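Local atomic coordinates of Tox3 (Phaeosphaeria nodorum, PDB entry 6WES), a protein that acts as a secreted necrotrophic effector of a fungal wheat pathogen, probably recognised in the host through the Snn3 susceptibility gene. Residues 21-26 with 94-99; 45-50 with 71-76. One frame throughout, in Å; residues are numbered along the deposited sequence.

Contact 1 (21-26 with 94-99); sequences TGIQRD and CLYQLR
Gln97 OE1 is gripped twice by Arg99 on strand 92-105 of the beta barrel. Side chains alternate along this strand: Gln97 and Arg99 lie on the face opposite to Tyr96 and Leu98, which point into the barrel and reach across it to Ile23 and Arg25 of strand 23-36. Arg99 NE lies 2.9 Å from Gln97 OE1, in the carbonyl plane on a lone pair, while NH2 comes to the same oxygen from a tilted position. This side-on grip would hold the amide's rotation, leaving its NE2 for Asp80.

The gap is wide: the CA atoms of Ile23 and Tyr96 stand 9.9 Å apart, so long side chains must bridge it. Ile23 does so with the tip of its longer branch, CD1, which lies 3.6 Å from Tyr96 CE1 and meets the phenol obliquely. The tyrosine is suited to a buried wall because its ring packs while its OH finds Glu129; Phe81 lies beside it with the ring planes nearly parallel. One residue before Ile23, Gly22 adopts a positive phi of 67°, as the first position of a G1 bulge facing His15, a conformation favoured by glycine.

Leu98 sends CG away from its own backbone N (chi1 175°), so that the CD2 branch comes 3.6 Å from Arg25 CB. Only the near part of the arginine serves as an apolar partner. Beyond it the chain bends at chi2 and chi3, which brings NE back to the carbonyl of Gln24 while the guanidinium leads away from Leu98; NH2 reaches His79 and the cation meets the Phe81 ring. Arg25 NE gives a nearly straight bond (165°) to Gln24 O, 2.9 Å long, with the oxygen close to the guanidinium plane.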
ATOM      1  N   THR A  21      -7.224 -14.084  14.678  1.00 18.57           N
ATOM      2  CA  THR A  21      -5.787 -13.848  14.680  1.00 17.97           C
ATOM      3  C   THR A  21      -5.130 -14.512  13.476  1.00 17.04           C
ATOM      4  O   THR A  21      -5.742 -15.299  12.750  1.00 18.26           O
ATOM      5  CB  THR A  21      -5.160 -14.360  15.972  1.00 21.93           C
ATOM      6  OG1 THR A  21      -5.443 -15.759  16.093  1.00 21.26           O
ATOM      7  CG2 THR A  21      -5.768 -13.624  17.162  1.00 23.97           C
ATOM      8  N   GLY A  22      -3.863 -14.161  13.262  1.00 13.78           N
ATOM      9  CA  GLY A  22      -3.079 -14.739  12.187  1.00 12.90           C
ATOM     10  C   GLY A  22      -3.528 -14.376  10.787  1.00 14.02           C
ATOM     11  O   GLY A  22      -3.353 -15.180   9.851  1.00 14.67           O
ATOM     12  N   ILE A  23      -4.062 -13.170  10.596  1.00 12.10           N
ATOM     13  CA  ILE A  23      -4.565 -12.746   9.294  1.00 11.67           C
ATOM     14  C   ILE A  23      -3.376 -12.287   8.469  1.00 10.72           C
ATOM     15  O   ILE A  23      -2.774 -11.250   8.758  1.00 10.60           O
ATOM     16  CB  ILE A  23      -5.602 -11.627   9.437  1.00 11.50           C
ATOM     17  CG1 ILE A  23      -6.741 -12.062  10.369  1.00 14.12           C
ATOM     18  CG2 ILE A  23      -6.095 -11.223   8.067  1.00 12.08           C
ATOM     19  CD1 ILE A  23      -7.708 -10.934  10.702  1.00 15.96           C
ATOM     20  N   GLN A  24      -3.064 -13.022   7.415  1.00 10.89           N
ATOM     21  CA  GLN A  24      -1.976 -12.659   6.521  1.00 10.74           C
ATOM     22  C   GLN A  24      -2.519 -12.026   5.243  1.00 10.75           C
ATOM     23  O   GLN A  24      -3.526 -12.482   4.685  1.00 12.53           O
ATOM     24  CB  GLN A  24      -1.146 -13.885   6.164  1.00 12.14           C
ATOM     25  CG  GLN A  24       0.069 -13.558   5.280  1.00 13.98           C
ATOM     26  CD  GLN A  24       1.019 -14.722   5.183  1.00 18.10           C
ATOM     27  OE1 GLN A  24       1.644 -15.095   6.173  1.00 23.70           O
ATOM     28  NE2 GLN A  24       1.121 -15.317   4.000  1.00 19.24           N
ATOM     29  N   ARG A  25      -1.860 -10.973   4.779  1.00  9.40           N
ATOM     30  CA  ARG A  25      -2.237 -10.320   3.532  1.00  9.77           C
ATOM     31  C   ARG A  25      -0.990  -9.914   2.767  1.00 10.71           C
ATOM     32  O   ARG A  25      -0.023  -9.435   3.365  1.00 11.27           O
ATOM     33  CB  ARG A  25      -3.017  -9.025   3.800  1.00 10.79           C
ATOM     34  CG  ARG A  25      -4.313  -9.210   4.586  1.00 13.64           C
ATOM     35  CD  ARG A  25      -5.464  -9.500   3.647  1.00 17.36           C
ATOM     36  NE  ARG A  25      -5.505 -10.897   3.251  1.00 15.22           N
ATOM     37  CZ  ARG A  25      -6.251 -11.341   2.242  1.00 20.21           C
ATOM     38  NH1 ARG A  25      -6.260 -12.627   1.920  1.00 23.30           N
ATOM     39  NH2 ARG A  25      -6.998 -10.492   1.556  1.00 19.89           N
ATOM     40  N   ASP A  26      -1.042 -10.054   1.442  1.00 10.12           N
ATOM     41  CA  ASP A  26      -0.034  -9.525   0.528  1.00 10.06           C
ATOM     42  C   ASP A  26      -0.639  -8.326  -0.192  1.00 10.49           C
ATOM     43  O   ASP A  26      -1.763  -8.407  -0.686  1.00 11.55           O
ATOM     44  CB  ASP A  26       0.352 -10.568  -0.530  1.00 10.97           C
ATOM     45  CG  ASP A  26       1.310 -11.615  -0.018  1.00 16.98           C
ATOM     46  OD1 ASP A  26       1.509 -11.693   1.204  1.00 19.23           O
ATOM     47  OD2 ASP A  26       1.851 -12.403  -0.833  1.00 18.36           O
ATOM     48  N   CYS A  94     -17.152  -9.860  10.090  1.00 10.88           N
ATOM     49  CA  CYS A  94     -16.169  -8.828  10.386  1.00 11.36           C
ATOM     50  C   CYS A  94     -15.672  -8.200   9.102  1.00 11.46           C
ATOM     51  O   CYS A  94     -15.312  -8.904   8.156  1.00 13.48           O
ATOM     52  CB  CYS A  94     -14.967  -9.422  11.127  1.00 11.91           C
ATOM     53  SG  CYS A  94     -15.399 -10.167  12.733  1.00 18.36           S
ATOM     54  N   LEU A  95     -15.580  -6.885   9.102  1.00 11.40           N
ATOM     55  CA  LEU A  95     -14.955  -6.148   8.020  1.00 11.60           C
ATOM     56  C   LEU A  95     -13.579  -5.689   8.482  1.00 10.79           C
ATOM     57  O   LEU A  95     -13.432  -5.181   9.595  1.00 11.44           O
ATOM     58  CB  LEU A  95     -15.802  -4.923   7.669  1.00 17.22           C
ATOM     59  CG  LEU A  95     -15.200  -4.100   6.532  1.00 21.44           C
ATOM     60  CD1 LEU A  95     -15.155  -4.864   5.221  1.00 23.02           C
ATOM     61  CD2 LEU A  95     -15.971  -2.813   6.367  1.00 26.05           C
ATOM     62  N   TYR A  96     -12.590  -5.874   7.634  1.00 11.15           N
ATOM     63  CA  TYR A  96     -11.204  -5.529   7.921  1.00  9.95           C
ATOM     64  C   TYR A  96     -10.721  -4.515   6.910  1.00 13.65           C
ATOM     65  O   TYR A  96     -11.091  -4.574   5.735  1.00 16.13           O
ATOM     66  CB  TYR A  96     -10.301  -6.751   7.799  1.00 11.44           C
ATOM     67  CG  TYR A  96     -10.646  -7.750   8.844  1.00 10.96           C
ATOM     68  CD1 TYR A  96     -10.052  -7.703  10.095  1.00 11.79           C
ATOM     69  CD2 TYR A  96     -11.593  -8.733   8.581  1.00 11.32           C
ATOM     70  CE1 TYR A  96     -10.409  -8.616  11.081  1.00 11.53           C
ATOM     71  CE2 TYR A  96     -11.958  -9.622   9.538  1.00 12.04           C
ATOM     72  CZ  TYR A  96     -11.361  -9.554  10.785  1.00 11.60           C
ATOM     73  OH  TYR A  96     -11.747 -10.455  11.750  1.00 15.20           O
ATOM     74  N   GLN A  97      -9.893  -3.594   7.369  1.00 10.41           N
ATOM     75  CA  GLN A  97      -9.227  -2.656   6.479  1.00 10.31           C
ATOM     76  C   GLN A  97      -7.741  -2.627   6.806  1.00 10.57           C
ATOM     77  O   GLN A  97      -7.354  -2.339   7.953  1.00 11.09           O
ATOM     78  CB  GLN A  97      -9.817  -1.272   6.654  1.00 10.58           C
ATOM     79  CG  GLN A  97      -9.213  -0.265   5.687  1.00 10.79           C
ATOM     80  CD  GLN A  97      -9.998   1.015   5.700  1.00 12.10           C
ATOM     81  OE1 GLN A  97      -9.645   1.961   6.411  1.00 13.94           O
ATOM     82  NE2 GLN A  97     -11.075   1.053   4.919  1.00 13.26           N
ATOM     83  N   LEU A  98      -6.924  -2.928   5.807  1.00  9.49           N
ATOM     84  CA  LEU A  98      -5.472  -2.919   5.923  1.00  9.08           C
ATOM     85  C   LEU A  98      -4.954  -1.649   5.266  1.00  9.66           C
ATOM     86  O   LEU A  98      -5.365  -1.308   4.146  1.00 11.31           O
ATOM     87  CB  LEU A  98      -4.908  -4.135   5.201  1.00 11.05           C
ATOM     88  CG  LEU A  98      -3.387  -4.239   5.103  1.00 11.14           C
ATOM     89  CD1 LEU A  98      -2.750  -4.241   6.513  1.00 13.45           C
ATOM     90  CD2 LEU A  98      -3.054  -5.501   4.358  1.00 14.81           C
ATOM     91  N   ARG A  99      -4.127  -0.916   5.992  1.00  8.80           N
ATOM     92  CA  ARG A  99      -3.569   0.349   5.520  1.00  8.42           C
ATOM     93  C   ARG A  99      -2.059   0.160   5.417  1.00  9.47           C
ATOM     94  O   ARG A  99      -1.356   0.066   6.435  1.00 10.20           O
ATOM     95  CB  ARG A  99      -3.942   1.471   6.482  1.00  9.72           C
ATOM     96  CG  ARG A  99      -5.450   1.616   6.640  1.00 10.97           C
ATOM     97  CD  ARG A  99      -5.847   2.708   7.617  1.00 11.37           C
ATOM     98  NE  ARG A  99      -7.276   2.627   7.888  1.00 12.69           N
ATOM     99  CZ  ARG A  99      -7.868   3.137   8.967  1.00 12.54           C
ATOM    100  NH1 ARG A  99      -7.146   3.812   9.866  1.00 15.54           N
ATOM    101  NH2 ARG A  99      -9.170   2.998   9.122  1.00 14.19           N
TER

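Contact 2 (45-50 with 71-76)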
ATOM      1  N   LEU A  45       8.466  15.555 -10.756  1.00 10.60           N
ATOM      2  CA  LEU A  45       8.107  14.242 -11.284  1.00 11.77           C
ATOM      3  C   LEU A  45       6.641  13.982 -11.011  1.00 11.80           C
ATOM      4  O   LEU A  45       6.130  14.366  -9.960  1.00 13.95           O
ATOM      5  CB  LEU A  45       8.929  13.119 -10.627  1.00 11.80           C
ATOM      6  CG  LEU A  45      10.432  13.219 -10.865  1.00 13.36           C
ATOM      7  CD1 LEU A  45      11.134  12.191  -9.977  1.00 15.61           C
ATOM      8  CD2 LEU A  45      10.737  12.956 -12.332  1.00 15.26           C
ATOM      9  N   ARG A  46       5.964  13.339 -11.944  1.00 11.06           N
ATOM     10  CA  ARG A  46       4.556  12.992 -11.798  1.00 12.10           C
ATOM     11  C   ARG A  46       4.474  11.476 -11.655  1.00 11.96           C
ATOM     12  O   ARG A  46       4.581  10.746 -12.649  1.00 13.51           O
ATOM     13  CB  ARG A  46       3.775  13.494 -13.006  1.00 16.77           C
ATOM     14  CG  ARG A  46       3.678  15.005 -13.029  1.00 25.72           C
ATOM     15  CD  ARG A  46       2.978  15.510 -14.277  1.00 33.21           C
ATOM     16  NE  ARG A  46       3.075  16.967 -14.377  1.00 38.76           N
ATOM     17  CZ  ARG A  46       4.109  17.609 -14.915  1.00 43.08           C
ATOM     18  NH1 ARG A  46       5.137  16.925 -15.409  1.00 43.94           N
ATOM     19  NH2 ARG A  46       4.117  18.937 -14.961  1.00 43.99           N
ATOM     20  N   VAL A  47       4.268  11.011 -10.421  1.00 10.68           N
ATOM     21  CA  VAL A  47       4.213   9.590 -10.091  1.00  9.64           C
ATOM     22  C   VAL A  47       2.761   9.130 -10.128  1.00 10.90           C
ATOM     23  O   VAL A  47       1.876   9.797  -9.571  1.00 14.11           O
ATOM     24  CB  VAL A  47       4.837   9.341  -8.706  1.00 10.16           C
ATOM     25  CG1 VAL A  47       4.662   7.905  -8.274  1.00 12.18           C
ATOM     26  CG2 VAL A  47       6.325   9.717  -8.706  1.00 11.29           C
ATOM     27  N   THR A  48       2.511   7.994 -10.768  1.00  8.87           N
ATOM     28  CA  THR A  48       1.202   7.344 -10.700  1.00  9.38           C
ATOM     29  C   THR A  48       1.367   6.012  -9.982  1.00  8.13           C
ATOM     30  O   THR A  48       2.041   5.109 -10.493  1.00  9.78           O
ATOM     31  CB  THR A  48       0.653   7.112 -12.108  1.00 10.14           C
ATOM     32  OG1 THR A  48       0.421   8.386 -12.737  1.00 12.09           O
ATOM     33  CG2 THR A  48      -0.676   6.315 -12.095  1.00 12.09           C
ATOM     34  N   TRP A  49       0.736   5.874  -8.822  1.00  7.79           N
ATOM     35  CA  TRP A  49       0.675   4.587  -8.128  1.00  7.52           C
ATOM     36  C   TRP A  49      -0.538   3.819  -8.636  1.00  9.04           C
ATOM     37  O   TRP A  49      -1.607   4.419  -8.872  1.00 10.20           O
ATOM     38  CB  TRP A  49       0.490   4.794  -6.624  1.00  8.37           C
ATOM     39  CG  TRP A  49       1.615   5.497  -5.904  1.00  7.69           C
ATOM     40  CD1 TRP A  49       1.694   6.823  -5.609  1.00  8.27           C
ATOM     41  CD2 TRP A  49       2.777   4.887  -5.331  1.00  8.89           C
ATOM     42  NE1 TRP A  49       2.834   7.083  -4.884  1.00 10.00           N
ATOM     43  CE2 TRP A  49       3.513   5.909  -4.704  1.00  9.27           C
ATOM     44  CE3 TRP A  49       3.253   3.572  -5.281  1.00  9.61           C
ATOM     45  CZ2 TRP A  49       4.702   5.660  -4.022  1.00 10.00           C
ATOM     46  CZ3 TRP A  49       4.432   3.321  -4.592  1.00  9.55           C
ATOM     47  CH2 TRP A  49       5.143   4.365  -3.983  1.00 10.78           C
ATOM     48  N   SER A  50      -0.407   2.501  -8.753  1.00  8.27           N
ATOM     49  CA  SER A  50      -1.542   1.687  -9.177  1.00  9.57           C
ATOM     50  C   SER A  50      -1.529   0.340  -8.468  1.00  9.17           C
ATOM     51  O   SER A  50      -0.506  -0.114  -7.950  1.00  9.32           O
ATOM     52  CB  SER A  50      -1.572   1.497 -10.693  1.00 11.50           C
ATOM     53  OG  SER A  50      -0.403   0.827 -11.119  1.00 12.34           O
ATOM     54  N   ALA A  71      13.213  14.133  -2.271  1.00 11.84           N
ATOM     55  CA  ALA A  71      13.935  12.893  -2.504  1.00 12.37           C
ATOM     56  C   ALA A  71      13.069  11.663  -2.295  1.00 10.25           C
ATOM     57  O   ALA A  71      13.582  10.546  -2.319  1.00 12.41           O
ATOM     58  CB  ALA A  71      15.182  12.840  -1.618  1.00 16.02           C
ATOM     59  N   SER A  72      11.772  11.837  -2.068  1.00 10.78           N
ATOM     60  CA  SER A  72      10.927  10.699  -1.763  1.00 10.69           C
ATOM     61  C   SER A  72       9.471  11.097  -1.951  1.00 11.66           C
ATOM     62  O   SER A  72       9.129  12.280  -1.964  1.00 13.05           O
ATOM     63  CB  SER A  72      11.113  10.294  -0.301  1.00 13.10           C
ATOM     64  OG  SER A  72      10.636  11.324   0.550  1.00 16.79           O
ATOM     65  N   THR A  73       8.604  10.087  -2.043  1.00  9.82           N
ATOM     66  CA  THR A  73       7.165  10.315  -1.936  1.00 10.29           C
ATOM     67  C   THR A  73       6.544   9.053  -1.363  1.00 11.36           C
ATOM     68  O   THR A  73       7.018   7.944  -1.618  1.00 12.20           O
ATOM     69  CB  THR A  73       6.556  10.743  -3.284  1.00 12.14           C
ATOM     70  OG1 THR A  73       5.201  11.159  -3.080  1.00 14.18           O
ATOM     71  CG2 THR A  73       6.580   9.619  -4.295  1.00 14.48           C
ATOM     72  N   THR A  74       5.495   9.224  -0.564  1.00 11.08           N
ATOM     73  CA  THR A  74       4.893   8.118   0.173  1.00 10.89           C
ATOM     74  C   THR A  74       3.390   8.107  -0.059  1.00 12.14           C
ATOM     75  O   THR A  74       2.781   9.153  -0.284  1.00 14.86           O
ATOM     76  CB  THR A  74       5.143   8.225   1.703  1.00 12.29           C
ATOM     77  OG1 THR A  74       6.557   8.226   2.002  1.00 20.62           O
ATOM     78  CG2 THR A  74       4.531   7.059   2.446  1.00 14.50           C
ATOM     79  N   ILE A  75       2.811   6.912  -0.063  1.00 10.49           N
ATOM     80  CA  ILE A  75       1.374   6.740  -0.263  1.00  8.80           C
ATOM     81  C   ILE A  75       0.895   5.632   0.663  1.00  9.36           C
ATOM     82  O   ILE A  75       1.682   4.810   1.116  1.00 10.21           O
ATOM     83  CB  ILE A  75       1.092   6.412  -1.749  1.00 10.66           C
ATOM     84  CG1 ILE A  75      -0.356   6.740  -2.143  1.00 10.00           C
ATOM     85  CG2 ILE A  75       1.431   4.981  -2.082  1.00 12.27           C
ATOM     86  CD1 ILE A  75      -0.631   8.263  -2.240  1.00 14.31           C
ATOM     87  N   THR A  76      -0.404   5.607   0.953  1.00  9.35           N
ATOM     88  CA  THR A  76      -0.992   4.509   1.716  1.00  9.27           C
ATOM     89  C   THR A  76      -1.935   3.729   0.809  1.00 10.00           C
ATOM     90  O   THR A  76      -2.858   4.312   0.222  1.00 10.88           O
ATOM     91  CB  THR A  76      -1.736   5.052   2.941  1.00 12.00           C
ATOM     92  OG1 THR A  76      -0.800   5.740   3.791  1.00 18.64           O
ATOM     93  CG2 THR A  76      -2.425   3.918   3.715  1.00 14.01           C
TER
HETATM   94  O   HOH W   1       3.096   9.448  -3.202  1.00 17.53           O
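The indole of Trp49 offers a face to Ile75, and the side chains, coming from opposite walls on strands 45-53 and 72-85, overlap side by side, the indole running one way and Ile75 the other. These strands are not paired here: their short segments run roughly parallel, at 27°, with axes 9.7 Å apart, as walls of the beta barrel meeting across its interior. With CG placed opposite its carbonyl carbon (chi1 -64°), the tryptophan spans this gap.

Ile75 CG2 sits over the pyrrole ring, 3.5 Å from the centroid of the five-membered ring of Trp49, and its approach deviates just 15° from the ring normal, a well-centred CH-pi contact. The methyl is held there by an isoleucine rotamer that sets CG2 between the backbone N and the carbonyl carbon. Beta-branching suits the place, since Ile75 CB also comes within 3.6 Å of Trp49 NE1 and broadens the apolar patch. Val47 CG1, two residues earlier on the tryptophan's own strand, lies over the opposite face toward its rim, so the indole is sandwiched between aliphatic groups. Val29, Ala31, Phe102 and Leu104 add to its surroundings.

Thr73 takes the edge. Its backbone O lies near the ring plane, 4.0 Å from Trp49 CZ2, while its CG2 makes a looser contact with Val47. The hydroxyl branch faces a water that accepts from Trp49 NE1 at 2.9 Å and lies 2.7 Å from Thr73 OG1. A weak bond from that water to Thr74 O adds a third link.

Threonine therefore fits a position that needs both a methyl and a polar atom, and the buried indole N-H is satisfied through water, so that the strands are joined by dispersion over the ring and by a solvent bridge at its edge.

Overall arrangement
Contacts 1 and 2 lie on opposite sides of the chain's centre, their centres 13 Å and 11 Å from it and 24 Å from each other. Each joins walls of one antiparallel sheet across the barrel, and the strands correspond: 23-36 neighbours 45-53, and 92-105 neighbours 72-85. In sequence, contact 2 is nested inside the loop closed by contact 1. They touch where Arg99 CB packs against Thr76 CG2 at 4.0 Å. The Cys94-Cys131 disulfide ties the contact 1 strand 92-105 to its neighbour 126-133. Both contacts are interior packing of the barrel in this C-terminal part of the effector, probably the mature toxin after pro-domain removal.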